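Local coordinates for cruciform cutting endonuclease 1, mitochondrial (Schizosaccharomyces pombe, PDB 1KCF), which resolves Holliday junctions in mitochondria as a homodimeric endonuclease, cutting four-way DNA junctions at the point of strand exchange, after 5'-CT-3' and 5'-TT-3' sequences, at residues 112-118 with 162-168. Residues are numbered along the deposited sequence; the frame is centred on the assembly and turned at random.
Sequences HVILMER and FLLSLSP
With CG opposite the backbone N (chi1 -173°) and the chain extended beyond it, Glu117 stands off the sheet on the Leu115 side, across Leu166 and alongside the Pro168 ring, the latter two groups sliding past each other in opposite directions, with Glu117 CG 3.5 Å from Pro168 CG. Leu163 likewise sets CG opposite its own backbone N (chi1 177°), and this carries CD1 towards strand 113-118, to within 3.7 Å of Ile114 CG2. Met116, bent at its thioether, brings CE to 3.8 Å from the same Leu163 CD1, so one methyl is gripped by two neighbours beneath helix 128-151. On the other face Leu115 and Leu164 run side by side, pointing the same way, with Leu115 CD2 4.0 Å from Leu164 CD1; Trp238 of helix 224-253 covers both. Leu166 CD1 extends this apolar row, touching CB and CD1 of Leu115.

Five backbone bonds hold the strands parallel, from Phe162 N to His112 O (3.0 Å) through to Leu166 N to Met116 O; the shortest joins Met116 N to Leu164 O (2.7 Å). Strand 162-165 is an outermost strand of this chain's RNase H-like sheet, and the connection from 113-118 through helix 128-151 makes a right-handed beta-alpha-beta crossover. Past the strand, Ser167 N-caps helix 168-179 and its OG also bonds Ser170.

Glu117 OE1 lies 3.1 Å from Pro168 CA, and the carboxylate sits close to the magnesium-binding Asp46 and Asp230. Aliphatic atoms of Leu166 and Pro168 thus flank it while Thr171 hydrogen-bonds OE2, consistent with a place in the acidic cluster of a RuvC-family resolvase.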
loop_
_atom_site.group_PDB
_atom_site.type_symbol
_atom_site.label_atom_id
_atom_site.label_comp_id
_atom_site.label_asym_id
_atom_site.label_seq_id
_atom_site.Cartn_x
_atom_site.Cartn_y
_atom_site.Cartn_z
ATOM N N HIS A 112 -19.590 -8.714 -3.993
ATOM C CA HIS A 112 -19.862 -9.310 -2.697
ATOM C C HIS A 112 -18.516 -9.839 -2.219
ATOM O O HIS A 112 -18.260 -9.955 -1.021
ATOM C CB HIS A 112 -20.844 -10.480 -2.818
ATOM C CG HIS A 112 -22.249 -10.068 -3.126
ATOM N ND1 HIS A 112 -22.764 -8.843 -2.762
ATOM C CD2 HIS A 112 -23.263 -10.740 -3.723
ATOM C CE1 HIS A 112 -24.033 -8.776 -3.123
ATOM N NE2 HIS A 112 -24.359 -9.913 -3.708
ATOM N N VAL A 113 -17.658 -10.158 -3.183
ATOM C CA VAL A 113 -16.334 -10.681 -2.893
ATOM C C VAL A 113 -15.325 -10.150 -3.901
ATOM O O VAL A 113 -15.619 -10.017 -5.086
ATOM C CB VAL A 113 -16.308 -12.229 -2.959
ATOM C CG1 VAL A 113 -14.898 -12.740 -2.664
ATOM C CG2 VAL A 113 -17.302 -12.817 -1.963
ATOM N N ILE A 114 -14.134 -9.830 -3.409
ATOM C CA ILE A 114 -13.064 -9.342 -4.262
ATOM C C ILE A 114 -11.851 -10.213 -4.013
ATOM O O ILE A 114 -11.372 -10.309 -2.885
ATOM C CB ILE A 114 -12.693 -7.880 -3.950
ATOM C CG1 ILE A 114 -13.881 -6.970 -4.254
ATOM C CG2 ILE A 114 -11.486 -7.460 -4.788
ATOM C CD1 ILE A 114 -13.669 -5.543 -3.818
ATOM N N LEU A 115 -11.377 -10.853 -5.074
ATOM C CA LEU A 115 -10.213 -11.727 -5.019
ATOM C C LEU A 115 -9.026 -10.986 -5.621
ATOM O O LEU A 115 -9.083 -10.512 -6.761
ATOM C CB LEU A 115 -10.481 -13.002 -5.811
ATOM C CG LEU A 115 -11.793 -13.724 -5.486
ATOM C CD1 LEU A 115 -11.895 -14.952 -6.361
ATOM C CD2 LEU A 115 -11.848 -14.100 -4.010
ATOM N N MET A 116 -7.949 -10.893 -4.857
ATOM C CA MET A 116 -6.772 -10.180 -5.319
ATOM C C MET A 116 -5.547 -11.075 -5.420
ATOM O O MET A 116 -5.223 -11.835 -4.509
ATOM C CB MET A 116 -6.490 -9.007 -4.383
ATOM C CG MET A 116 -5.755 -7.843 -5.023
ATOM S SD MET A 116 -5.563 -6.478 -3.848
ATOM C CE MET A 116 -7.174 -5.709 -3.978
ATOM N N GLU A 117 -4.870 -10.976 -6.552
ATOM C CA GLU A 117 -3.673 -11.748 -6.808
ATOM C C GLU A 117 -2.801 -10.868 -7.684
ATOM O O GLU A 117 -3.311 -10.061 -8.451
ATOM C CB GLU A 117 -4.059 -13.036 -7.531
ATOM C CG GLU A 117 -2.954 -14.029 -7.733
ATOM C CD GLU A 117 -3.491 -15.401 -8.104
ATOM O OE1 GLU A 117 -2.963 -16.006 -9.059
ATOM O OE2 GLU A 117 -4.439 -15.878 -7.439
ATOM N N ARG A 118 -1.489 -10.988 -7.553
ATOM C CA ARG A 118 -0.595 -10.186 -8.380
ATOM C C ARG A 118 -0.542 -10.808 -9.764
ATOM O O ARG A 118 -0.579 -12.030 -9.903
ATOM C CB ARG A 118 0.822 -10.161 -7.802
ATOM C CG ARG A 118 1.009 -9.303 -6.568
ATOM C CD ARG A 118 2.450 -9.405 -6.071
ATOM N NE ARG A 118 2.706 -8.534 -4.927
ATOM C CZ ARG A 118 2.149 -8.681 -3.729
ATOM N NH1 ARG A 118 1.296 -9.675 -3.504
ATOM N NH2 ARG A 118 2.438 -7.825 -2.757
ATOM N N PHE A 162 -16.212 -8.842 0.868
ATOM C CA PHE A 162 -15.035 -9.532 1.370
ATOM C C PHE A 162 -13.865 -9.222 0.441
ATOM O O PHE A 162 -14.046 -9.035 -0.765
ATOM C CB PHE A 162 -15.237 -11.047 1.393
ATOM C CG PHE A 162 -16.259 -11.517 2.380
ATOM C CD1 PHE A 162 -17.605 -11.576 2.036
ATOM C CD2 PHE A 162 -15.873 -11.922 3.654
ATOM C CE1 PHE A 162 -18.554 -12.034 2.948
ATOM C CE2 PHE A 162 -16.814 -12.382 4.577
ATOM C CZ PHE A 162 -18.155 -12.439 4.223
ATOM N N LEU A 163 -12.668 -9.168 1.011
ATOM C CA LEU A 163 -11.456 -8.917 0.246
ATOM C C LEU A 163 -10.545 -10.077 0.587
ATOM O O LEU A 163 -10.273 -10.326 1.756
ATOM C CB LEU A 163 -10.807 -7.594 0.667
ATOM C CG LEU A 163 -9.485 -7.226 -0.013
ATOM C CD1 LEU A 163 -9.662 -7.200 -1.526
ATOM C CD2 LEU A 163 -9.010 -5.866 0.489
ATOM N N LEU A 164 -10.083 -10.797 -0.424
ATOM C CA LEU A 164 -9.221 -11.940 -0.174
ATOM C C LEU A 164 -8.013 -11.977 -1.102
ATOM O O LEU A 164 -8.128 -11.749 -2.308
ATOM C CB LEU A 164 -10.024 -13.238 -0.342
ATOM C CG LEU A 164 -11.343 -13.363 0.430
ATOM C CD1 LEU A 164 -12.115 -14.565 -0.086
ATOM C CD2 LEU A 164 -11.077 -13.502 1.930
ATOM N N SER A 165 -6.847 -12.246 -0.528
ATOM C CA SER A 165 -5.641 -12.364 -1.324
ATOM C C SER A 165 -5.424 -13.857 -1.517
ATOM O O SER A 165 -5.528 -14.638 -0.567
ATOM C CB SER A 165 -4.436 -11.754 -0.609
ATOM O OG SER A 165 -4.554 -10.345 -0.541
ATOM N N LEU A 166 -5.149 -14.250 -2.752
ATOM C CA LEU A 166 -4.923 -15.644 -3.055
ATOM C C LEU A 166 -3.505 -15.805 -3.564
ATOM O O LEU A 166 -2.917 -14.868 -4.107
ATOM C CB LEU A 166 -5.909 -16.121 -4.124
ATOM C CG LEU A 166 -7.378 -15.752 -3.898
ATOM C CD1 LEU A 166 -8.206 -16.272 -5.060
ATOM C CD2 LEU A 166 -7.871 -16.332 -2.570
ATOM N N SER A 167 -2.947 -16.991 -3.376
ATOM C CA SER A 167 -1.604 -17.247 -3.848
ATOM C C SER A 167 -1.710 -17.802 -5.262
ATOM O O SER A 167 -2.519 -18.690 -5.534
ATOM C CB SER A 167 -0.898 -18.264 -2.950
ATOM O OG SER A 167 -1.516 -19.534 -3.038
ATOM N N PRO A 168 -0.909 -17.263 -6.187
ATOM C CA PRO A 168 -0.946 -17.749 -7.568
ATOM C C PRO A 168 -0.748 -19.266 -7.601
ATOM O O PRO A 168 -1.346 -19.969 -8.419
ATOM C CB PRO A 168 0.209 -16.997 -8.220
ATOM C CG PRO A 168 0.175 -15.673 -7.496
ATOM C CD PRO A 168 -0.012 -16.100 -6.054
HETATM O O HOH W 1 -3.374 -9.614 -2.727
HETATM O O HOH W 2 -2.085 -12.396 -3.506
#